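Local coordinates for protein putative NADPH-dependent oxidoreductase (PDB 3DB2) that is probably an NADPH-dependent oxidoreductase of the GFO/IDH/MocA family, transferring hydride between the nucleotide and a substrate not yet identified, at residues K78-I83 against A106-Q111; I93-P98 against V118-G123. One frame throughout, in Å; residues are numbered along the deposited sequence.

Interaction 1: K78-I83 against A106-Q111; sequences KHAEVI and AQRIDQ
Two neighbouring helices on one side of a Rossmann sheet, 79-88 and 103-116, pack here through Ala80 and Ile83 on Ile109, with Arg108 reaching across beside them. The local axes run nearly parallel, 19° apart and 8.9 Å at their closest, and the nearest backbones are those of Ala80 and Ile109. The small methyl of Ala80 permits this approach: Ile109 CG1 lies 3.8 Å from Ala80 CA and almost as near its CB. The closest apolar approach is between the two isoleucines, whose side chains cross at about a right angle. Ile83 CD1 pushes into the branch of Ile109, 3.6 Å from Ile109 CD1, and touches CG1 and CG2 as well. Ile109 can offer that fork because CG2 stands opposite the backbone N while CG1 turns back beside it (chi1 -66°). On the side facing the sheet, Ile83 also meets Val95, and Ile109 meets Ile99, so the pair is closed in by the strand and its following loop. Toward the surface the contact becomes polar. Arg108, bent at its third torsion (chi3 61°), lays its guanidinium against the first helix turn, with Ala80 CB 4.0 Å over the centre of one face. Its NH2 passes 4.1 Å from Glu81 CB, yet its salt-bridge partner is Glu84, one turn further on. Glu81 is directed instead to Lys78, where OE1 and NZ form a weak salt bridge at 3.5 Å; its carboxylate remains near enough to Arg108 that a modest long-range attraction is plausible. Aliphatic contact inside and the Arg108-Glu84 salt bridge outside thus join two successive, nearly parallel helices, the usual side-by-side packing of neighbouring helices on one face of a Rossmann sheet.

Interaction 2: I93-P98 against V118-G123; sequences IYVEKP and VKFLCG
Leu121 CD2 meets the edge of the Tyr94 ring near its plane, 4.0 Å from Tyr94 CD2, while Phe120 turns its ring toward Ile93 and Val95 across the same pair of parallel strands. These are the last two strands, 92-96 and 120-123, of the Rossmann sheet, joined by helix 103-116 in a beta-alpha-beta crossover. Tyr94 and Leu121 share one side of the sheet; Ile93, Val95, Phe120 and Cys122 share the other. With CG opposite the backbone N (chi1 177°), the Tyr94 ring reaches along the strand until OH comes 3.5 Å from Gly123 CA, a position that the lack of a side chain at Gly123 makes possible. The hydroxyl pairs with Glu306 of helix 302-316; an alanine in place of Tyr94 would probably leave the Glu306 carboxylate without its hydroxyl mate and open a gap beside Leu121 CD2 and Gly123 CA. On the other face, Ile93 CG2 touches Phe120 CD1 at 3.6 Å. Val95 follows with CG1, which chi1 of 68° sets between backbone N and carbonyl carbon, 3.7 Å from Phe120 CE1. The backbones are laced in regular parallel register: Ile93 N bonds to Lys119 O at 2.8 Å, Leu121 N to Ile93 O, Val95 N to Leu121 O, and Gly123 N to Val95 O. The third of these is almost straight, 170° at the hydrogen. At the end of the strand, Glu96-Lys97-Pro98, with a cis peptide before Pro98, matches the EKP signature of GFO/IDH/MocA enzymes. Glu96 carries Trp16 NE1 on OE2, and its other oxygen serves its neighbour: Lys97 N meets OE1 of Glu96 at 2.7 Å, on the anti side and somewhat out of the carboxylate plane, and leans weakly toward Gly123 O at 3.5 Å.

In the fold
The two interactions interleave along the chain: helix 79-88, strand 92-96, helix 103-116 and strand 120-123 follow in order, so interaction 1 pairs the helices and interaction 2 the strands they lie upon. Their centres are about 10 Å apart, and the layers touch directly. Ile109 CG2 reaches Phe120 CE1 at 3.8 Å, tying the helix pair to the edge strand. His79 sits at the other seam: ND1 bonds to Ile99 O and lies 3.6 Å from Val95 CG2, while CE1 lies 3.3 Å from Glu96 O. That imidazole therefore packs beside the Glu-Lys-Pro turn, near which relatives bind nucleotide and substrate.

Interaction 1: K78-I83 against A106-Q111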
ATOM      1  N   LYS C  78     -15.950  27.317  -7.335  1.00 22.49           N
ATOM      2  CA  LYS C  78     -17.208  27.926  -7.751  1.00 23.37           C
ATOM      3  C   LYS C  78     -18.402  27.021  -7.553  1.00 26.28           C
ATOM      4  O   LYS C  78     -19.546  27.385  -7.843  1.00 24.12           O
ATOM      5  CB  LYS C  78     -16.996  28.322  -9.212  1.00 27.14           C
ATOM      6  CG  LYS C  78     -15.873  29.338  -9.417  1.00 36.03           C
ATOM      7  CD  LYS C  78     -15.879  30.443  -8.381  1.00 37.85           C
ATOM      8  CE  LYS C  78     -15.312  31.759  -8.874  1.00 43.96           C
ATOM      9  NZ  LYS C  78     -15.208  32.771  -7.775  1.00 39.95           N
ATOM     10  N   HIS C  79     -18.196  25.800  -7.050  1.00 24.59           N
ATOM     11  CA  HIS C  79     -19.326  24.889  -6.863  1.00 19.12           C
ATOM     12  C   HIS C  79     -20.387  25.479  -5.947  1.00 20.37           C
ATOM     13  O   HIS C  79     -21.593  25.410  -6.234  1.00 23.47           O
ATOM     14  CB  HIS C  79     -18.825  23.542  -6.314  1.00 22.58           C
ATOM     15  CG  HIS C  79     -18.096  22.659  -7.281  1.00 16.53           C
ATOM     16  ND1 HIS C  79     -17.594  21.431  -6.902  1.00 17.01           N
ATOM     17  CD2 HIS C  79     -17.761  22.766  -8.590  1.00 17.42           C
ATOM     18  CE1 HIS C  79     -16.994  20.832  -7.916  1.00 13.83           C
ATOM     19  NE2 HIS C  79     -17.081  21.623  -8.965  1.00 19.13           N
ATOM     20  N   ALA C  80     -19.972  26.037  -4.822  1.00 15.50           N
ATOM     21  CA  ALA C  80     -20.837  26.523  -3.770  1.00 17.62           C
ATOM     22  C   ALA C  80     -21.771  27.632  -4.255  1.00 20.91           C
ATOM     23  O   ALA C  80     -22.989  27.544  -4.139  1.00 20.32           O
ATOM     24  CB  ALA C  80     -20.045  27.085  -2.594  1.00 17.86           C
ATOM     25  N   GLU C  81     -21.217  28.704  -4.821  1.00 25.04           N
ATOM     26  CA  GLU C  81     -22.120  29.781  -5.254  1.00 21.18           C
ATOM     27  C   GLU C  81     -22.974  29.331  -6.426  1.00 20.04           C
ATOM     28  O   GLU C  81     -24.116  29.765  -6.623  1.00 22.18           O
ATOM     29  CB  GLU C  81     -21.302  31.031  -5.607  1.00 25.13           C
ATOM     30  CG  GLU C  81     -20.342  30.813  -6.745  1.00 32.61           C
ATOM     31  CD  GLU C  81     -19.448  32.009  -7.011  1.00 42.65           C
ATOM     32  OE1 GLU C  81     -18.326  32.003  -6.467  1.00 45.52           O
ATOM     33  OE2 GLU C  81     -19.877  32.912  -7.760  1.00 44.47           O
ATOM     34  N   VAL C  82     -22.459  28.444  -7.290  1.00 23.52           N
ATOM     35  CA  VAL C  82     -23.303  28.050  -8.423  1.00 15.41           C
ATOM     36  C   VAL C  82     -24.446  27.169  -7.952  1.00 22.14           C
ATOM     37  O   VAL C  82     -25.609  27.345  -8.340  1.00 21.91           O
ATOM     38  CB  VAL C  82     -22.473  27.356  -9.497  1.00 19.92           C
ATOM     39  CG1 VAL C  82     -23.384  26.836 -10.586  1.00 23.33           C
ATOM     40  CG2 VAL C  82     -21.439  28.309 -10.073  1.00 22.67           C
ATOM     41  N   ILE C  83     -24.136  26.210  -7.088  1.00 17.07           N
ATOM     42  CA  ILE C  83     -25.185  25.386  -6.468  1.00 17.58           C
ATOM     43  C   ILE C  83     -26.182  26.250  -5.722  1.00 18.99           C
ATOM     44  O   ILE C  83     -27.404  26.063  -5.805  1.00 18.59           O
ATOM     45  CB  ILE C  83     -24.580  24.308  -5.534  1.00 20.97           C
ATOM     46  CG1 ILE C  83     -23.711  23.287  -6.265  1.00 25.61           C
ATOM     47  CG2 ILE C  83     -25.664  23.605  -4.747  1.00 18.15           C
ATOM     48  CD1 ILE C  83     -22.729  22.517  -5.361  1.00 17.01           C
ATOM     49  N   ALA C 106     -18.293  23.418   1.485  1.00 21.73           N
ATOM     50  CA  ALA C 106     -19.034  22.150   1.554  1.00 23.20           C
ATOM     51  C   ALA C 106     -20.231  22.366   2.461  1.00 25.07           C
ATOM     52  O   ALA C 106     -21.316  21.859   2.214  1.00 20.03           O
ATOM     53  CB  ALA C 106     -18.163  21.019   2.087  1.00 18.30           C
ATOM     54  N   GLN C 107     -19.995  23.105   3.559  1.00 26.85           N
ATOM     55  CA  GLN C 107     -21.083  23.368   4.514  1.00 25.65           C
ATOM     56  C   GLN C 107     -22.160  24.238   3.877  1.00 18.27           C
ATOM     57  O   GLN C 107     -23.355  24.085   4.107  1.00 26.05           O
ATOM     58  CB  GLN C 107     -20.513  24.046   5.765  1.00 25.68           C
ATOM     59  CG  GLN C 107     -19.755  23.076   6.646  1.00 25.18           C
ATOM     60  CD  GLN C 107     -19.064  23.736   7.822  1.00 36.23           C
ATOM     61  OE1 GLN C 107     -18.631  24.890   7.777  1.00 35.80           O
ATOM     62  NE2 GLN C 107     -18.955  22.955   8.897  1.00 43.89           N
ATOM     63  N   ARG C 108     -21.764  25.194   3.044  1.00 22.17           N
ATOM     64  CA  ARG C 108     -22.769  26.028   2.391  1.00 20.55           C
ATOM     65  C   ARG C 108     -23.648  25.159   1.509  1.00 22.35           C
ATOM     66  O   ARG C 108     -24.833  25.414   1.414  1.00 23.53           O
ATOM     67  CB  ARG C 108     -22.089  27.130   1.579  1.00 25.05           C
ATOM     68  CG  ARG C 108     -21.773  28.356   2.441  1.00 25.68           C
ATOM     69  CD  ARG C 108     -20.754  29.261   1.768  1.00 28.69           C
ATOM     70  NE  ARG C 108     -21.242  29.766   0.484  1.00 28.74           N
ATOM     71  CZ  ARG C 108     -20.508  30.424  -0.399  1.00 32.48           C
ATOM     72  NH1 ARG C 108     -19.231  30.665  -0.119  1.00 35.88           N
ATOM     73  NH2 ARG C 108     -21.036  30.841  -1.542  1.00 31.75           N
ATOM     74  N   ILE C 109     -23.068  24.144   0.878  1.00 20.57           N
ATOM     75  CA  ILE C 109     -23.794  23.338  -0.085  1.00 21.19           C
ATOM     76  C   ILE C 109     -24.747  22.409   0.645  1.00 23.72           C
ATOM     77  O   ILE C 109     -25.905  22.199   0.295  1.00 17.66           O
ATOM     78  CB  ILE C 109     -22.802  22.577  -0.978  1.00 16.72           C
ATOM     79  CG1 ILE C 109     -21.962  23.495  -1.864  1.00 17.65           C
ATOM     80  CG2 ILE C 109     -23.531  21.523  -1.778  1.00 15.88           C
ATOM     81  CD1 ILE C 109     -20.723  22.812  -2.409  1.00 18.88           C
ATOM     82  N   ASP C 110     -24.296  21.805   1.739  1.00 16.64           N
ATOM     83  CA  ASP C 110     -25.214  20.984   2.541  1.00 23.96           C
ATOM     84  C   ASP C 110     -26.397  21.832   3.007  1.00 19.12           C
ATOM     85  O   ASP C 110     -27.553  21.424   2.947  1.00 27.46           O
ATOM     86  CB  ASP C 110     -24.421  20.376   3.688  1.00 28.92           C
ATOM     87  CG  ASP C 110     -25.131  19.303   4.488  1.00 35.63           C
ATOM     88  OD1 ASP C 110     -26.015  18.604   3.955  1.00 29.21           O
ATOM     89  OD2 ASP C 110     -24.794  19.164   5.690  1.00 34.61           O
ATOM     90  N   GLN C 111     -26.117  23.055   3.434  1.00 25.47           N
ATOM     91  CA  GLN C 111     -27.172  23.896   4.010  1.00 27.53           C
ATOM     92  C   GLN C 111     -28.226  24.315   3.000  1.00 21.31           C
ATOM     93  O   GLN C 111     -29.442  24.246   3.220  1.00 21.85           O
ATOM     94  CB  GLN C 111     -26.474  25.116   4.606  1.00 31.04           C
ATOM     95  CG  GLN C 111     -27.472  26.224   4.925  1.00 43.42           C
ATOM     96  CD  GLN C 111     -28.143  26.045   6.272  1.00 47.01           C
ATOM     97  OE1 GLN C 111     -28.041  24.988   6.899  1.00 53.14           O
ATOM     98  NE2 GLN C 111     -28.833  27.109   6.691  1.00 55.48           N
TER

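Interaction 2: I93-P98 against V118-G123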
ATOM      1  N   ILE C  93     -29.717  19.220  -8.448  1.00 13.87           N
ATOM      2  CA  ILE C  93     -28.314  19.487  -8.619  1.00 13.95           C
ATOM      3  C   ILE C  93     -27.519  18.212  -8.891  1.00 21.31           C
ATOM      4  O   ILE C  93     -27.561  17.282  -8.087  1.00 17.44           O
ATOM      5  CB  ILE C  93     -27.716  20.136  -7.357  1.00 19.13           C
ATOM      6  CG1 ILE C  93     -28.372  21.442  -6.883  1.00 20.03           C
ATOM      7  CG2 ILE C  93     -26.221  20.320  -7.546  1.00 16.47           C
ATOM      8  CD1 ILE C  93     -28.183  22.603  -7.841  1.00 17.52           C
ATOM      9  N   TYR C  94     -26.800  18.200  -9.996  1.00 16.59           N
ATOM     10  CA  TYR C  94     -25.649  17.322 -10.215  1.00 19.58           C
ATOM     11  C   TYR C  94     -24.423  18.252 -10.160  1.00 21.12           C
ATOM     12  O   TYR C  94     -24.322  19.252 -10.873  1.00 19.26           O
ATOM     13  CB  TYR C  94     -25.779  16.457 -11.478  1.00 17.05           C
ATOM     14  CG  TYR C  94     -24.529  15.622 -11.679  1.00 17.89           C
ATOM     15  CD1 TYR C  94     -23.426  16.101 -12.383  1.00 19.30           C
ATOM     16  CD2 TYR C  94     -24.445  14.346 -11.150  1.00 20.45           C
ATOM     17  CE1 TYR C  94     -22.281  15.384 -12.575  1.00 21.92           C
ATOM     18  CE2 TYR C  94     -23.292  13.590 -11.331  1.00 26.06           C
ATOM     19  CZ  TYR C  94     -22.237  14.112 -12.041  1.00 20.46           C
ATOM     20  OH  TYR C  94     -21.076  13.403 -12.241  1.00 28.90           O
ATOM     21  N   VAL C  95     -23.452  17.887  -9.327  1.00 16.14           N
ATOM     22  CA  VAL C  95     -22.168  18.562  -9.304  1.00 13.96           C
ATOM     23  C   VAL C  95     -21.044  17.509  -9.366  1.00 19.43           C
ATOM     24  O   VAL C  95     -21.118  16.412  -8.807  1.00 16.05           O
ATOM     25  CB  VAL C  95     -21.996  19.530  -8.131  1.00 14.62           C
ATOM     26  CG1 VAL C  95     -21.912  18.848  -6.789  1.00 15.55           C
ATOM     27  CG2 VAL C  95     -20.755  20.410  -8.323  1.00 17.34           C
ATOM     28  N   GLU C  96     -19.992  17.848 -10.114  1.00 17.53           N
ATOM     29  CA  GLU C  96     -18.864  16.948 -10.241  1.00 16.89           C
ATOM     30  C   GLU C  96     -18.137  16.898  -8.899  1.00 19.28           C
ATOM     31  O   GLU C  96     -18.218  17.780  -8.049  1.00 20.82           O
ATOM     32  CB  GLU C  96     -17.817  17.384 -11.253  1.00 25.22           C
ATOM     33  CG  GLU C  96     -17.864  16.556 -12.522  1.00 31.33           C
ATOM     34  CD  GLU C  96     -17.692  15.076 -12.233  1.00 37.57           C
ATOM     35  OE1 GLU C  96     -17.185  14.655 -11.171  1.00 36.14           O
ATOM     36  OE2 GLU C  96     -18.109  14.315 -13.132  1.00 39.68           O
ATOM     37  N   LYS C  97     -17.378  15.820  -8.726  1.00 23.69           N
ATOM     38  CA  LYS C  97     -16.619  15.622  -7.530  1.00 15.70           C
ATOM     39  C   LYS C  97     -15.422  16.596  -7.314  1.00 20.41           C
ATOM     40  O   LYS C  97     -14.963  16.970  -8.452  1.00 20.91           O
ATOM     41  CB  LYS C  97     -16.016  14.235  -7.329  1.00 18.95           C
ATOM     42  CG  LYS C  97     -15.558  13.529  -8.567  1.00 21.03           C
ATOM     43  CD  LYS C  97     -14.494  14.227  -9.384  1.00 31.45           C
ATOM     44  CE  LYS C  97     -13.150  14.203  -8.664  1.00 39.55           C
ATOM     45  NZ  LYS C  97     -12.079  14.081  -9.713  1.00 48.06           N
ATOM     46  N   PRO C  98     -14.768  17.062  -6.236  1.00 18.09           N
ATOM     47  CA  PRO C  98     -14.901  17.112  -4.718  1.00 20.15           C
ATOM     48  C   PRO C  98     -16.154  18.003  -4.748  1.00 17.89           C
ATOM     49  O   PRO C  98     -16.211  18.820  -5.682  1.00 17.38           O
ATOM     50  CB  PRO C  98     -13.653  17.668  -4.165  1.00 23.32           C
ATOM     51  CG  PRO C  98     -13.119  18.496  -5.284  1.00 25.77           C
ATOM     52  CD  PRO C  98     -13.517  17.808  -6.551  1.00 22.66           C
ATOM     53  N   VAL C 118     -34.104  20.394  -2.791  1.00 24.11           N
ATOM     54  CA  VAL C 118     -33.834  19.769  -4.095  1.00 22.68           C
ATOM     55  C   VAL C 118     -32.976  18.524  -3.939  1.00 20.23           C
ATOM     56  O   VAL C 118     -32.258  18.357  -2.960  1.00 22.97           O
ATOM     57  CB  VAL C 118     -33.178  20.809  -5.024  1.00 20.61           C
ATOM     58  CG1 VAL C 118     -34.107  22.003  -5.174  1.00 19.74           C
ATOM     59  CG2 VAL C 118     -31.846  21.282  -4.515  1.00 16.05           C
ATOM     60  N   LYS C 119     -33.060  17.575  -4.832  1.00 19.85           N
ATOM     61  CA  LYS C 119     -32.228  16.439  -5.073  1.00 21.52           C
ATOM     62  C   LYS C 119     -30.807  16.938  -5.383  1.00 20.23           C
ATOM     63  O   LYS C 119     -30.571  17.941  -6.060  1.00 20.49           O
ATOM     64  CB  LYS C 119     -32.701  15.565  -6.222  1.00 17.90           C
ATOM     65  CG  LYS C 119     -34.133  15.077  -6.065  1.00 23.40           C
ATOM     66  CD  LYS C 119     -34.491  14.805  -4.610  1.00 27.21           C
ATOM     67  CE  LYS C 119     -35.775  13.970  -4.571  1.00 32.31           C
ATOM     68  NZ  LYS C 119     -35.937  13.303  -3.248  1.00 39.18           N
ATOM     69  N   PHE C 120     -29.854  16.192  -4.863  1.00 19.33           N
ATOM     70  CA  PHE C 120     -28.435  16.509  -4.992  1.00 19.03           C
ATOM     71  C   PHE C 120     -27.637  15.225  -5.179  1.00 17.32           C
ATOM     72  O   PHE C 120     -27.848  14.340  -4.340  1.00 15.95           O
ATOM     73  CB  PHE C 120     -27.989  17.268  -3.761  1.00 16.49           C
ATOM     74  CG  PHE C 120     -26.489  17.517  -3.703  1.00 19.61           C
ATOM     75  CD1 PHE C 120     -25.983  18.656  -4.315  1.00 16.64           C
ATOM     76  CD2 PHE C 120     -25.609  16.656  -3.063  1.00 20.58           C
ATOM     77  CE1 PHE C 120     -24.627  18.883  -4.313  1.00 19.11           C
ATOM     78  CE2 PHE C 120     -24.248  16.883  -3.061  1.00 17.86           C
ATOM     79  CZ  PHE C 120     -23.769  18.012  -3.680  1.00 18.18           C
ATOM     80  N   LEU C 121     -26.750  15.218  -6.155  1.00 16.69           N
ATOM     81  CA  LEU C 121     -25.707  14.190  -6.296  1.00 13.72           C
ATOM     82  C   LEU C 121     -24.378  14.897  -6.532  1.00 19.24           C
ATOM     83  O   LEU C 121     -24.227  15.787  -7.375  1.00 16.50           O
ATOM     84  CB  LEU C 121     -26.052  13.158  -7.363  1.00 17.86           C
ATOM     85  CG  LEU C 121     -25.076  12.010  -7.620  1.00 16.80           C
ATOM     86  CD1 LEU C 121     -24.985  11.086  -6.417  1.00 14.75           C
ATOM     87  CD2 LEU C 121     -25.470  11.197  -8.854  1.00 18.87           C
ATOM     88  N   CYS C 122     -23.359  14.497  -5.765  1.00 16.19           N
ATOM     89  CA  CYS C 122     -21.979  14.893  -6.058  1.00 13.12           C
ATOM     90  C   CYS C 122     -21.319  13.690  -6.720  1.00 18.56           C
ATOM     91  O   CYS C 122     -21.136  12.655  -6.090  1.00 18.24           O
ATOM     92  CB  CYS C 122     -21.242  15.338  -4.800  1.00 17.87           C
ATOM     93  SG  CYS C 122     -19.540  15.810  -5.162  1.00 22.46           S
ATOM     94  N   GLY C 123     -21.007  13.724  -7.995  1.00 17.39           N
ATOM     95  CA  GLY C 123     -20.620  12.636  -8.815  1.00 15.30           C
ATOM     96  C   GLY C 123     -19.227  12.097  -8.591  1.00 17.84           C
ATOM     97  O   GLY C 123     -18.287  12.527  -9.228  1.00 31.62           O
TER